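Local structure of Sn-glycerol-3-phosphate ABC transporter substrate-binding protein UspB (Mycobacterium tuberculosis, 4MFI) at residues Asp127-Leu135 and Tyr345-Val353; Trp215-Trp225 and Arg379-Phe387. The protein probably captures glycerophosphocholine outside the cell membrane and delivers it to an ATP-binding cassette transporter for import into the mycobacterium. All blocks are in the same frame, centred on the assembly; numbering follows the deposited sequence.

Interaction 1: Asp127-Leu135 and Tyr345-Val353; sequences DTTDYVDSL and YLPVRKSAV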
ATOM      1  N   ASP A 127      19.511  11.368  -1.125  1.00 12.57           N
ATOM      2  CA  ASP A 127      18.817  12.235  -2.074  1.00 13.04           C
ATOM      3  C   ASP A 127      17.303  12.082  -1.892  1.00 12.29           C
ATOM      4  O   ASP A 127      16.624  11.434  -2.688  1.00 11.58           O
ATOM      5  CB  ASP A 127      19.238  11.896  -3.505  1.00 14.89           C
ATOM      6  CG  ASP A 127      18.731  12.902  -4.524  1.00 19.17           C
ATOM      7  OD1 ASP A 127      18.159  13.937  -4.117  1.00 19.87           O
ATOM      8  OD2 ASP A 127      18.915  12.659  -5.735  1.00 21.46           O
ATOM      9  N   THR A 128      16.784  12.686  -0.829  1.00 11.62           N
ATOM     10  CA  THR A 128      15.387  12.494  -0.444  1.00 11.91           C
ATOM     11  C   THR A 128      14.392  13.030  -1.468  1.00 10.16           C
ATOM     12  O   THR A 128      13.294  12.486  -1.605  1.00 11.21           O
ATOM     13  CB  THR A 128      15.089  13.119   0.920  1.00 13.71           C
ATOM     14  OG1 THR A 128      15.449  14.506   0.894  1.00 16.23           O
ATOM     15  CG2 THR A 128      15.876  12.402   2.010  1.00 16.46           C
ATOM     16  N   THR A 129      14.764  14.081  -2.195  1.00 12.01           N
ATOM     17  CA  THR A 129      13.853  14.619  -3.206  1.00 12.99           C
ATOM     18  C   THR A 129      13.694  13.685  -4.406  1.00 11.40           C
ATOM     19  O   THR A 129      12.776  13.861  -5.207  1.00 13.70           O
ATOM     20  CB  THR A 129      14.259  16.023  -3.693  1.00 17.86           C
ATOM     21  OG1 THR A 129      15.502  15.950  -4.396  1.00 20.74           O
ATOM     22  CG2 THR A 129      14.400  16.969  -2.521  1.00 18.24           C
ATOM     23  N   ASP A 130      14.573  12.689  -4.528  1.00  9.90           N
ATOM     24  CA  ASP A 130      14.437  11.694  -5.595  1.00 10.57           C
ATOM     25  C   ASP A 130      13.585  10.485  -5.195  1.00 10.11           C
ATOM     26  O   ASP A 130      13.372   9.582  -6.001  1.00 11.68           O
ATOM     27  CB  ASP A 130      15.805  11.220  -6.104  1.00 11.78           C
ATOM     28  CG  ASP A 130      15.699  10.392  -7.390  1.00 13.34           C
ATOM     29  OD1 ASP A 130      15.004  10.823  -8.342  1.00 14.10           O
ATOM     30  OD2 ASP A 130      16.299   9.298  -7.446  1.00 14.11           O
ATOM     31  N   TYR A 131      13.103  10.442  -3.957  1.00  8.20           N
ATOM     32  CA  TYR A 131      12.097   9.438  -3.614  1.00  8.28           C
ATOM     33  C   TYR A 131      10.742   9.924  -4.092  1.00  7.46           C
ATOM     34  O   TYR A 131      10.438  11.118  -3.989  1.00  9.13           O
ATOM     35  CB  TYR A 131      12.072   9.148  -2.107  1.00  7.75           C
ATOM     36  CG  TYR A 131      13.245   8.310  -1.659  1.00  7.55           C
ATOM     37  CD1 TYR A 131      14.491   8.887  -1.435  1.00 10.92           C
ATOM     38  CD2 TYR A 131      13.120   6.937  -1.507  1.00  8.10           C
ATOM     39  CE1 TYR A 131      15.567   8.122  -1.050  1.00 11.12           C
ATOM     40  CE2 TYR A 131      14.192   6.160  -1.122  1.00  8.95           C
ATOM     41  CZ  TYR A 131      15.413   6.760  -0.891  1.00 10.68           C
ATOM     42  OH  TYR A 131      16.489   5.998  -0.507  1.00 13.17           O
ATOM     43  N   VAL A 132       9.942   9.004  -4.634  1.00  7.27           N
ATOM     44  CA  VAL A 132       8.563   9.301  -5.023  1.00  7.26           C
ATOM     45  C   VAL A 132       7.904  10.027  -3.851  1.00  7.50           C
ATOM     46  O   VAL A 132       8.000   9.578  -2.707  1.00  7.49           O
ATOM     47  CB  VAL A 132       7.801   8.007  -5.378  1.00  7.84           C
ATOM     48  CG1 VAL A 132       6.315   8.278  -5.594  1.00  9.37           C
ATOM     49  CG2 VAL A 132       8.419   7.353  -6.621  1.00  9.30           C
ATOM     50  N   ASP A 133       7.275  11.165  -4.128  1.00  8.34           N
ATOM     51  CA  ASP A 133       6.844  12.067  -3.062  1.00  9.16           C
ATOM     52  C   ASP A 133       5.955  11.387  -2.034  1.00  7.19           C
ATOM     53  O   ASP A 133       6.225  11.466  -0.826  1.00  8.87           O
ATOM     54  CB  ASP A 133       6.118  13.297  -3.625  1.00 10.37           C
ATOM     55  CG  ASP A 133       7.049  14.275  -4.317  1.00 15.15           C
ATOM     56  OD1 ASP A 133       8.280  14.142  -4.168  1.00 15.63           O
ATOM     57  OD2 ASP A 133       6.541  15.200  -4.996  1.00 19.21           O
ATOM     58  N   SER A 134       4.908  10.709  -2.502  1.00  7.21           N
ATOM     59  CA  SER A 134       3.959  10.094  -1.579  1.00  8.08           C
ATOM     60  C   SER A 134       4.611   8.968  -0.794  1.00  8.11           C
ATOM     61  O   SER A 134       4.302   8.774   0.379  1.00  8.63           O
ATOM     62  CB  SER A 134       2.711   9.580  -2.309  1.00  9.60           C
ATOM     63  OG  SER A 134       3.050   8.511  -3.174  1.00 10.96           O
ATOM     64  N   LEU A 135       5.519   8.234  -1.435  1.00  6.76           N
ATOM     65  CA  LEU A 135       6.100   7.050  -0.800  1.00  6.61           C
ATOM     66  C   LEU A 135       6.996   7.417   0.376  1.00  7.37           C
ATOM     67  O   LEU A 135       7.067   6.680   1.357  1.00  7.86           O
ATOM     68  CB  LEU A 135       6.853   6.182  -1.811  1.00  6.89           C
ATOM     69  CG  LEU A 135       6.002   5.580  -2.936  1.00  7.54           C
ATOM     70  CD1 LEU A 135       6.859   4.688  -3.834  1.00  8.75           C
ATOM     71  CD2 LEU A 135       4.811   4.808  -2.381  1.00  8.02           C
ATOM     72  N   TYR A 345       6.877  -5.201  -6.884  1.00  9.11           N
ATOM     73  CA  TYR A 345       6.725  -3.949  -6.149  1.00  7.27           C
ATOM     74  C   TYR A 345       7.170  -2.798  -7.044  1.00  7.19           C
ATOM     75  O   TYR A 345       7.802  -3.018  -8.078  1.00 11.43           O
ATOM     76  CB  TYR A 345       7.488  -3.979  -4.816  1.00  8.32           C
ATOM     77  CG  TYR A 345       6.843  -4.928  -3.843  1.00  8.77           C
ATOM     78  CD1 TYR A 345       5.619  -4.622  -3.262  1.00 11.93           C
ATOM     79  CD2 TYR A 345       7.432  -6.147  -3.532  1.00 10.38           C
ATOM     80  CE1 TYR A 345       5.002  -5.499  -2.391  1.00 13.97           C
ATOM     81  CE2 TYR A 345       6.821  -7.027  -2.658  1.00 12.01           C
ATOM     82  CZ  TYR A 345       5.608  -6.701  -2.094  1.00 13.86           C
ATOM     83  OH  TYR A 345       4.995  -7.577  -1.228  1.00 18.54           O
ATOM     84  N   LEU A 346       6.825  -1.575  -6.662  1.00  7.24           N
ATOM     85  CA  LEU A 346       7.052  -0.416  -7.516  1.00  7.77           C
ATOM     86  C   LEU A 346       8.372   0.274  -7.175  1.00  7.78           C
ATOM     87  O   LEU A 346       8.747   0.350  -6.006  1.00 10.45           O
ATOM     88  CB  LEU A 346       5.882   0.562  -7.366  1.00  9.42           C
ATOM     89  CG  LEU A 346       4.511  -0.056  -7.660  1.00  8.99           C
ATOM     90  CD1 LEU A 346       3.383   0.934  -7.411  1.00 11.72           C
ATOM     91  CD2 LEU A 346       4.465  -0.587  -9.086  1.00 12.50           C
ATOM     92  N   PRO A 347       9.088   0.787  -8.192  1.00  7.58           N
ATOM     93  CA  PRO A 347      10.325   1.523  -7.900  1.00  7.92           C
ATOM     94  C   PRO A 347      10.031   2.734  -7.017  1.00  7.20           C
ATOM     95  O   PRO A 347       9.066   3.460  -7.281  1.00  9.08           O
ATOM     96  CB  PRO A 347      10.814   1.967  -9.289  1.00  9.84           C
ATOM     97  CG  PRO A 347      10.125   1.047 -10.261  1.00 10.86           C
ATOM     98  CD  PRO A 347       8.804   0.716  -9.633  1.00  9.05           C
ATOM     99  N   VAL A 348      10.845   2.950  -5.983  1.00  7.24           N
ATOM    100  CA  VAL A 348      10.542   3.996  -5.010  1.00  6.42           C
ATOM    101  C   VAL A 348      11.260   5.314  -5.300  1.00  6.76           C
ATOM    102  O   VAL A 348      11.076   6.293  -4.573  1.00  7.98           O
ATOM    103  CB  VAL A 348      10.839   3.534  -3.564  1.00  6.35           C
ATOM    104  CG1 VAL A 348      10.144   2.200  -3.278  1.00  6.79           C
ATOM    105  CG2 VAL A 348      12.346   3.414  -3.317  1.00  8.09           C
ATOM    106  N   ARG A 349      12.066   5.332  -6.365  1.00  7.18           N
ATOM    107  CA  ARG A 349      12.823   6.518  -6.753  1.00  8.57           C
ATOM    108  C   ARG A 349      12.308   7.072  -8.065  1.00  9.16           C
ATOM    109  O   ARG A 349      12.081   6.309  -9.014  1.00  9.10           O
ATOM    110  CB  ARG A 349      14.313   6.181  -6.913  1.00  9.69           C
ATOM    111  CG  ARG A 349      14.996   5.725  -5.627  1.00  9.14           C
ATOM    112  CD  ARG A 349      15.187   6.882  -4.654  1.00 10.39           C
ATOM    113  NE  ARG A 349      16.214   7.782  -5.155  1.00 13.41           N
ATOM    114  CZ  ARG A 349      17.457   7.838  -4.689  1.00 15.06           C
ATOM    115  NH1 ARG A 349      17.838   7.058  -3.681  1.00 16.82           N
ATOM    116  NH2 ARG A 349      18.318   8.678  -5.235  1.00 15.84           N
ATOM    117  N   LYS A 350      12.144   8.391  -8.127  1.00  9.15           N
ATOM    118  CA  LYS A 350      11.688   9.049  -9.349  1.00  9.63           C
ATOM    119  C   LYS A 350      12.611   8.742 -10.522  1.00 11.44           C
ATOM    120  O   LYS A 350      12.152   8.422 -11.620  1.00 13.17           O
ATOM    121  CB  LYS A 350      11.609  10.564  -9.142  1.00 10.00           C
ATOM    122  CG  LYS A 350      10.650  10.987  -8.041  1.00 12.05           C
ATOM    123  CD  LYS A 350      10.734  12.492  -7.829  1.00 12.23           C
ATOM    124  CE  LYS A 350       9.821  12.944  -6.703  1.00 14.33           C
ATOM    125  NZ  LYS A 350      10.104  14.353  -6.318  1.00 16.82           N
ATOM    126  N   SER A 351      13.916   8.820 -10.282  1.00 11.36           N
ATOM    127  CA  SER A 351      14.900   8.646 -11.346  1.00 13.87           C
ATOM    128  C   SER A 351      15.125   7.194 -11.751  1.00 15.14           C
ATOM    129  O   SER A 351      15.964   6.921 -12.614  1.00 20.17           O
ATOM    130  CB  SER A 351      16.240   9.256 -10.940  1.00 15.32           C
ATOM    131  OG  SER A 351      16.836   8.500  -9.903  1.00 17.78           O
ATOM    132  N   ALA A 352      14.403   6.255 -11.142  1.00 12.40           N
ATOM    133  CA  ALA A 352      14.540   4.867 -11.570  1.00 15.74           C
ATOM    134  C   ALA A 352      14.027   4.682 -13.004  1.00 21.71           C
ATOM    135  O   ALA A 352      14.421   3.733 -13.685  1.00 23.75           O
ATOM    136  CB  ALA A 352      13.875   3.901 -10.586  1.00 16.49           C
ATOM    137  N   VAL A 353      13.185   5.609 -13.470  1.00 23.34           N
ATOM    138  CA  VAL A 353      12.705   5.583 -14.856  1.00 25.98           C
ATOM    139  C   VAL A 353      13.844   5.783 -15.851  1.00 27.98           C
ATOM    140  O   VAL A 353      13.722   5.402 -17.012  1.00 29.69           O
ATOM    141  CB  VAL A 353      11.591   6.641 -15.137  1.00 24.82           C
ATOM    142  CG1 VAL A 353      10.488   6.541 -14.108  1.00 26.28           C
ATOM    143  CG2 VAL A 353      12.156   8.054 -15.156  1.00 23.83           C
TER
HETATM  144  O   HOH W   1      20.498   8.695  -2.139  1.00 20.51           O
HETATM  145  O   HOH W   2       7.894  16.834  -6.647  1.00 41.87           O
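Val348 enters the contact through its carbonyl: Val348 O accepts from Val132 N at 2.9 Å, while its CG2 lies beside the Tyr131 ring and Leu135 CD1 packs on its CA. Arg349 follows, joined to Tyr131 by a single beta bridge. Bends at chi2 and chi3 (-72° and -71°) fold its chain over the Tyr131 ring, with CD 3.5 Å from the ring centroid in a CH-pi contact, and turn the guanidinium back to Asp130. Its NE and NH2 donate to Asp130 OD2, at 2.7 and 3.1 Å, with the carboxylate set nearly upright to the guanidinium plane. Lys350 gives its backbone N-H to Asp130 O, and its extended chain runs past Tyr131 O; NZ donates to Thr129 O at 2.9 Å and forms a salt bridge with Asp133 OD1 at 2.8 Å, on the solvent-exposed side. Ser351 completes the hold on Asp130: OD1 takes its N-H, and Ser351 OG donates to OD2 at 2.6 Å; three donors converge on OD2, probably keeping the carboxylate ionised. Within the solute-binding fold the contact pins the start of helix 133-137 to the loop after helix 333-343, with Pro333 against Asp130 and Arg349 and strand 144-160 against Tyr131.

Interaction 2: Trp215-Trp225 and Arg379-Phe387; sequences WAFGGAYSDKW and RTQDYARVF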
ATOM      1  N   TRP A 215     -12.199   9.121  -1.419  1.00  5.39           N
ATOM      2  CA  TRP A 215     -11.540  10.390  -1.722  1.00  4.12           C
ATOM      3  C   TRP A 215     -12.068  11.040  -3.011  1.00  4.33           C
ATOM      4  O   TRP A 215     -12.230  12.262  -3.072  1.00  6.19           O
ATOM      5  CB  TRP A 215     -10.036  10.177  -1.868  1.00  5.07           C
ATOM      6  CG  TRP A 215      -9.306   9.867  -0.594  1.00  4.59           C
ATOM      7  CD1 TRP A 215      -9.664  10.214   0.686  1.00  4.77           C
ATOM      8  CD2 TRP A 215      -8.070   9.158  -0.489  1.00  4.17           C
ATOM      9  NE1 TRP A 215      -8.714   9.757   1.576  1.00  4.80           N
ATOM     10  CE2 TRP A 215      -7.724   9.113   0.876  1.00  4.49           C
ATOM     11  CE3 TRP A 215      -7.216   8.557  -1.424  1.00  5.68           C
ATOM     12  CZ2 TRP A 215      -6.565   8.485   1.327  1.00  6.19           C
ATOM     13  CZ3 TRP A 215      -6.066   7.940  -0.976  1.00  6.82           C
ATOM     14  CH2 TRP A 215      -5.748   7.913   0.386  1.00  5.55           C
ATOM     15  N   ALA A 216     -12.298  10.230  -4.045  1.00  4.59           N
ATOM     16  CA  ALA A 216     -12.762  10.748  -5.329  1.00  5.35           C
ATOM     17  C   ALA A 216     -14.110  11.456  -5.205  1.00  5.39           C
ATOM     18  O   ALA A 216     -14.407  12.394  -5.956  1.00  6.10           O
ATOM     19  CB  ALA A 216     -12.846   9.621  -6.352  1.00  6.21           C
ATOM     20  N   PHE A 217     -14.913  11.003  -4.248  1.00  5.62           N
ATOM     21  CA  PHE A 217     -16.237  11.570  -3.995  1.00  6.77           C
ATOM     22  C   PHE A 217     -16.209  12.654  -2.915  1.00  6.76           C
ATOM     23  O   PHE A 217     -17.256  13.181  -2.536  1.00  8.96           O
ATOM     24  CB  PHE A 217     -17.223  10.454  -3.617  1.00  6.22           C
ATOM     25  CG  PHE A 217     -17.789   9.709  -4.800  1.00  6.10           C
ATOM     26  CD1 PHE A 217     -18.552  10.380  -5.751  1.00  8.20           C
ATOM     27  CD2 PHE A 217     -17.590   8.338  -4.952  1.00  6.19           C
ATOM     28  CE1 PHE A 217     -19.100   9.706  -6.835  1.00  7.84           C
ATOM     29  CE2 PHE A 217     -18.140   7.648  -6.042  1.00  7.09           C
ATOM     30  CZ  PHE A 217     -18.893   8.335  -6.983  1.00  6.64           C
ATOM     31  N   GLY A 218     -15.012  12.995  -2.436  1.00  5.43           N
ATOM     32  CA  GLY A 218     -14.857  14.044  -1.443  1.00  6.46           C
ATOM     33  C   GLY A 218     -14.965  13.561  -0.010  1.00  6.25           C
ATOM     34  O   GLY A 218     -14.969  14.372   0.915  1.00  8.38           O
ATOM     35  N   GLY A 219     -15.060  12.248   0.175  1.00  6.13           N
ATOM     36  CA  GLY A 219     -15.102  11.664   1.502  1.00  5.96           C
ATOM     37  C   GLY A 219     -13.723  11.343   2.049  1.00  5.33           C
ATOM     38  O   GLY A 219     -12.708  11.493   1.359  1.00  6.99           O
ATOM     39  N   ALA A 220     -13.689  10.879   3.296  1.00  5.06           N
ATOM     40  CA  ALA A 220     -12.466  10.374   3.909  1.00  5.13           C
ATOM     41  C   ALA A 220     -12.862   9.634   5.166  1.00  4.59           C
ATOM     42  O   ALA A 220     -13.917   9.901   5.745  1.00  5.92           O
ATOM     43  CB  ALA A 220     -11.529  11.516   4.254  1.00  6.07           C
ATOM     44  N   TYR A 221     -12.022   8.706   5.610  1.00  4.53           N
ATOM     45  CA  TYR A 221     -12.251   8.089   6.915  1.00  4.69           C
ATOM     46  C   TYR A 221     -11.957   9.093   8.024  1.00  5.29           C
ATOM     47  O   TYR A 221     -12.576   9.067   9.094  1.00  5.41           O
ATOM     48  CB  TYR A 221     -11.342   6.879   7.105  1.00  5.59           C
ATOM     49  CG  TYR A 221     -11.462   5.799   6.060  1.00  5.02           C
ATOM     50  CD1 TYR A 221     -12.684   5.490   5.464  1.00  6.02           C
ATOM     51  CD2 TYR A 221     -10.346   5.053   5.688  1.00  6.16           C
ATOM     52  CE1 TYR A 221     -12.781   4.480   4.512  1.00  5.93           C
ATOM     53  CE2 TYR A 221     -10.433   4.053   4.731  1.00  5.71           C
ATOM     54  CZ  TYR A 221     -11.658   3.760   4.158  1.00  4.96           C
ATOM     55  OH  TYR A 221     -11.767   2.762   3.214  1.00  6.09           O
ATOM     56  N   SER A 222     -10.976   9.953   7.775  1.00  4.77           N
ATOM     57  CA  SER A 222     -10.567  10.970   8.735  1.00  3.79           C
ATOM     58  C   SER A 222      -9.839  12.083   8.001  1.00  3.70           C
ATOM     59  O   SER A 222      -9.340  11.884   6.889  1.00  7.59           O
ATOM     60  CB  SER A 222      -9.671  10.369   9.830  1.00  6.64           C
ATOM     61  OG  SER A 222      -8.505   9.770   9.283  1.00  8.19           O
ATOM     62  N   ASP A 223      -9.818  13.251   8.631  1.00  5.18           N
ATOM     63  CA  ASP A 223      -9.034  14.397   8.203  1.00  6.60           C
ATOM     64  C   ASP A 223      -8.063  14.627   9.356  1.00  5.85           C
ATOM     65  O   ASP A 223      -8.442  15.141  10.418  1.00  6.11           O
ATOM     66  CB  ASP A 223      -9.951  15.603   8.018  1.00  8.70           C
ATOM     67  CG  ASP A 223      -9.232  16.816   7.470  1.00 15.38           C
ATOM     68  OD1 ASP A 223      -8.011  16.735   7.210  1.00 18.15           O
ATOM     69  OD2 ASP A 223      -9.908  17.856   7.286  1.00 20.91           O
ATOM     70  N   LYS A 224      -6.817  14.208   9.159  1.00  9.03           N
ATOM     71  CA  LYS A 224      -5.863  14.088  10.263  1.00  8.82           C
ATOM     72  C   LYS A 224      -6.489  13.247  11.389  1.00  7.29           C
ATOM     73  O   LYS A 224      -6.949  12.137  11.125  1.00  8.22           O
ATOM     74  CB  LYS A 224      -5.388  15.463  10.735  1.00 11.59           C
ATOM     75  CG  LYS A 224      -4.920  16.354   9.593  1.00 19.10           C
ATOM     76  CD  LYS A 224      -3.781  15.722   8.824  1.00 23.72           C
ATOM     77  CE  LYS A 224      -3.384  16.591   7.636  1.00 27.87           C
ATOM     78  NZ  LYS A 224      -3.130  18.002   8.048  1.00 31.22           N
ATOM     79  N   TRP A 225      -6.532  13.762  12.617  1.00  6.81           N
ATOM     80  CA  TRP A 225      -7.071  12.991  13.745  1.00  6.49           C
ATOM     81  C   TRP A 225      -8.583  13.079  13.917  1.00  5.60           C
ATOM     82  O   TRP A 225      -9.149  12.450  14.816  1.00  7.81           O
ATOM     83  CB  TRP A 225      -6.406  13.407  15.058  1.00  6.90           C
ATOM     84  CG  TRP A 225      -4.945  13.154  15.083  1.00  7.04           C
ATOM     85  CD1 TRP A 225      -3.951  14.089  15.186  1.00  9.19           C
ATOM     86  CD2 TRP A 225      -4.291  11.879  15.003  1.00  6.03           C
ATOM     87  NE1 TRP A 225      -2.722  13.471  15.178  1.00 11.05           N
ATOM     88  CE2 TRP A 225      -2.903  12.117  15.060  1.00  8.33           C
ATOM     89  CE3 TRP A 225      -4.744  10.563  14.866  1.00  6.56           C
ATOM     90  CZ2 TRP A 225      -1.965  11.084  15.003  1.00  8.91           C
ATOM     91  CZ3 TRP A 225      -3.816   9.539  14.813  1.00  7.63           C
ATOM     92  CH2 TRP A 225      -2.440   9.805  14.879  1.00  7.76           C
ATOM     93  N   ARG A 379      -1.889   9.534  -2.928  1.00  9.04           N
ATOM     94  CA  ARG A 379      -2.154  10.336  -1.741  1.00  9.98           C
ATOM     95  C   ARG A 379      -1.843   9.464  -0.528  1.00  8.93           C
ATOM     96  O   ARG A 379      -2.115   8.257  -0.547  1.00 10.64           O
ATOM     97  CB  ARG A 379      -3.644  10.756  -1.755  1.00 13.06           C
ATOM     98  CG  ARG A 379      -4.226  11.369  -0.467  1.00 15.72           C
ATOM     99  CD  ARG A 379      -5.635  11.946  -0.714  1.00 14.34           C
ATOM    100  NE  ARG A 379      -6.331  12.262   0.537  1.00 14.91           N
ATOM    101  CZ  ARG A 379      -7.510  12.871   0.623  1.00 15.73           C
ATOM    102  NH1 ARG A 379      -8.144  13.283  -0.470  1.00 17.07           N
ATOM    103  NH2 ARG A 379      -8.053  13.088   1.815  1.00 19.77           N
ATOM    104  N   THR A 380      -1.265  10.059   0.513  1.00  9.23           N
ATOM    105  CA  THR A 380      -1.031   9.331   1.765  1.00  8.30           C
ATOM    106  C   THR A 380      -2.356   8.922   2.411  1.00  6.56           C
ATOM    107  O   THR A 380      -3.398   9.571   2.221  1.00  8.68           O
ATOM    108  CB  THR A 380      -0.172  10.133   2.757  1.00  8.83           C
ATOM    109  OG1 THR A 380      -0.810  11.385   3.018  1.00 10.80           O
ATOM    110  CG2 THR A 380       1.234  10.390   2.186  1.00 10.91           C
ATOM    111  N   GLN A 381      -2.322   7.822   3.149  1.00  5.55           N
ATOM    112  CA  GLN A 381      -3.546   7.223   3.664  1.00  4.24           C
ATOM    113  C   GLN A 381      -4.166   7.972   4.840  1.00  5.30           C
ATOM    114  O   GLN A 381      -3.486   8.695   5.565  1.00  6.38           O
ATOM    115  CB  GLN A 381      -3.288   5.779   4.070  1.00  4.69           C
ATOM    116  CG  GLN A 381      -2.884   4.878   2.922  1.00  4.63           C
ATOM    117  CD  GLN A 381      -2.892   3.430   3.333  1.00  4.66           C
ATOM    118  OE1 GLN A 381      -3.957   2.867   3.616  1.00  6.34           O
ATOM    119  NE2 GLN A 381      -1.707   2.818   3.406  1.00  6.32           N
ATOM    120  N   ASP A 382      -5.466   7.780   5.024  1.00  4.15           N
ATOM    121  CA  ASP A 382      -6.166   8.393   6.155  1.00  4.11           C
ATOM    122  C   ASP A 382      -5.630   7.857   7.480  1.00  3.42           C
ATOM    123  O   ASP A 382      -5.370   6.659   7.620  1.00  4.71           O
ATOM    124  CB  ASP A 382      -7.667   8.124   6.065  1.00  5.80           C
ATOM    125  CG  ASP A 382      -8.332   8.823   4.900  1.00  6.37           C
ATOM    126  OD1 ASP A 382      -7.775   9.798   4.337  1.00  7.82           O
ATOM    127  OD2 ASP A 382      -9.452   8.390   4.563  1.00  8.60           O
ATOM    128  N   TYR A 383      -5.465   8.750   8.455  1.00  4.62           N
ATOM    129  CA  TYR A 383      -4.935   8.353   9.766  1.00  4.11           C
ATOM    130  C   TYR A 383      -5.801   7.259  10.391  1.00  3.52           C
ATOM    131  O   TYR A 383      -5.290   6.369  11.080  1.00  4.71           O
ATOM    132  CB  TYR A 383      -4.872   9.537  10.738  1.00  4.78           C
ATOM    133  CG  TYR A 383      -3.832  10.607  10.477  1.00  4.89           C
ATOM    134  CD1 TYR A 383      -3.194  10.750   9.239  1.00  6.74           C
ATOM    135  CD2 TYR A 383      -3.512  11.516  11.476  1.00  5.91           C
ATOM    136  CE1 TYR A 383      -2.254  11.761   9.029  1.00  7.42           C
ATOM    137  CE2 TYR A 383      -2.590  12.518  11.278  1.00  7.24           C
ATOM    138  CZ  TYR A 383      -1.959  12.648  10.059  1.00  9.00           C
ATOM    139  OH  TYR A 383      -1.036  13.665   9.890  1.00 13.30           O
ATOM    140  N   ALA A 384      -7.112   7.308  10.150  1.00  4.05           N
ATOM    141  CA  ALA A 384      -8.005   6.316  10.749  1.00  4.36           C
ATOM    142  C   ALA A 384      -7.704   4.887  10.285  1.00  4.08           C
ATOM    143  O   ALA A 384      -8.005   3.928  11.005  1.00  6.20           O
ATOM    144  CB  ALA A 384      -9.467   6.668  10.491  1.00  5.25           C
ATOM    145  N   ARG A 385      -7.113   4.741   9.100  1.00  4.39           N
ATOM    146  CA  ARG A 385      -6.715   3.416   8.624  1.00  3.95           C
ATOM    147  C   ARG A 385      -5.330   2.999   9.118  1.00  4.62           C
ATOM    148  O   ARG A 385      -5.138   1.862   9.559  1.00  6.99           O
ATOM    149  CB  ARG A 385      -6.792   3.300   7.088  1.00  4.92           C
ATOM    150  CG  ARG A 385      -6.509   1.871   6.630  1.00  5.71           C
ATOM    151  CD  ARG A 385      -6.596   1.633   5.106  1.00  5.62           C
ATOM    152  NE  ARG A 385      -6.355   0.203   4.917  1.00  5.95           N
ATOM    153  CZ  ARG A 385      -5.145  -0.345   4.898  1.00  6.40           C
ATOM    154  NH1 ARG A 385      -4.063   0.422   4.947  1.00  7.27           N
ATOM    155  NH2 ARG A 385      -5.009  -1.660   4.817  1.00  8.04           N
ATOM    156  N   VAL A 386      -4.363   3.908   9.052  1.00  4.27           N
ATOM    157  CA  VAL A 386      -2.966   3.519   9.286  1.00  5.04           C
ATOM    158  C   VAL A 386      -2.352   3.856  10.643  1.00  4.65           C
ATOM    159  O   VAL A 386      -1.356   3.238  11.024  1.00  6.19           O
ATOM    160  CB  VAL A 386      -2.018   4.050   8.174  1.00  5.28           C
ATOM    161  CG1 VAL A 386      -2.285   3.323   6.848  1.00  7.44           C
ATOM    162  CG2 VAL A 386      -2.123   5.581   8.030  1.00  5.85           C
ATOM    163  N   PHE A 387      -2.919   4.827  11.358  1.00  4.04           N
ATOM    164  CA  PHE A 387      -2.361   5.252  12.655  1.00  4.56           C
ATOM    165  C   PHE A 387      -3.231   4.853  13.841  1.00  4.87           C
ATOM    166  O   PHE A 387      -2.779   4.875  14.983  1.00  6.86           O
ATOM    167  CB  PHE A 387      -2.185   6.774  12.707  1.00  4.73           C
ATOM    168  CG  PHE A 387      -1.143   7.329  11.760  1.00  6.62           C
ATOM    169  CD1 PHE A 387      -0.281   6.499  11.044  1.00  6.55           C
ATOM    170  CD2 PHE A 387      -1.018   8.702  11.608  1.00  7.50           C
ATOM    171  CE1 PHE A 387       0.679   7.034  10.185  1.00  6.81           C
ATOM    172  CE2 PHE A 387      -0.056   9.240  10.763  1.00  9.58           C
ATOM    173  CZ  PHE A 387       0.791   8.401  10.046  1.00  9.61           C
TER
HETATM  174  O   HOH W   3     -11.048  14.001  -1.313  1.00 35.71           O
HETATM  175  O   HOH W   4     -11.099  13.727   0.951  1.00 25.15           O
HETATM  176  O   HOH W   5      -6.494  11.363   8.243  1.00 11.95           O
HETATM  177  O   HOH W   6      -7.965  12.792   4.621  1.00 20.82           O
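Arg379 lies flat on one face of the Trp215 indole: CD covers the six-membered ring, and Arg379 CZ sits 3.5 Å from the centroid of the five-membered ring, guanidinium and indole planes 9° apart, a stacked cation-pi pair. Waters bridge the guanidinium to Trp215 O and Gly219 O and, with the stack, probably hold its rotation. Asp382 projects into the hollow between Trp215 and the turn at Ala220-Tyr221: its OD1 accepts from Trp215 NE1 at 2.9 Å, in the ring plane, and its OD2 is met from above the carboxylate plane by Tyr221 N at 2.8 Å. In this periplasmic-binding-protein fold, Asp382 is also the N-cap of helix 383-386, but its side chain makes no capping bond; Ser222 OG, across the contact, accepts from Ala384 N at 3.0 Å instead. With chi1 at 59°, OG faces the helix start, and the Ala384 methyl fits against Ser222 CB and Tyr221 CB. The Tyr383 ring is a ridge filling the notch at Lys224-Trp225: Lys224 CA covers one face, Phe387 CD2 the other, and an edge points into the face of Trp225, a T-shaped pair with centroids 4.8 Å apart. Phe387 CB and CD2 touch Trp225 CH2, and Phe387 stacks on Phe106 and meets Trp105.

Interaction 2 is the more buried, with eight of 14 touching residues buried and one exposed, against six of 12 buried and four exposed in interaction 1; their centres are about 22 Å apart. They join different elements: interaction 1 fastens the start of helix 133-137 to a loop between helices 333-343 and 356-364, whereas interaction 2 fits the end of helix 211-216 and strand 222-223 to short helix 383-386. Interaction 1 relies on salt bridges and a backbone bridge, with its lysine pairing toward solvent; interaction 2 depends more on aromatic surfaces, one buried aspartate and bridging waters. Each nonetheless lays an arginine chain over an aromatic face. They meet in packing where Ser134 O approaches Thr380 CG2 at 3.9 Å.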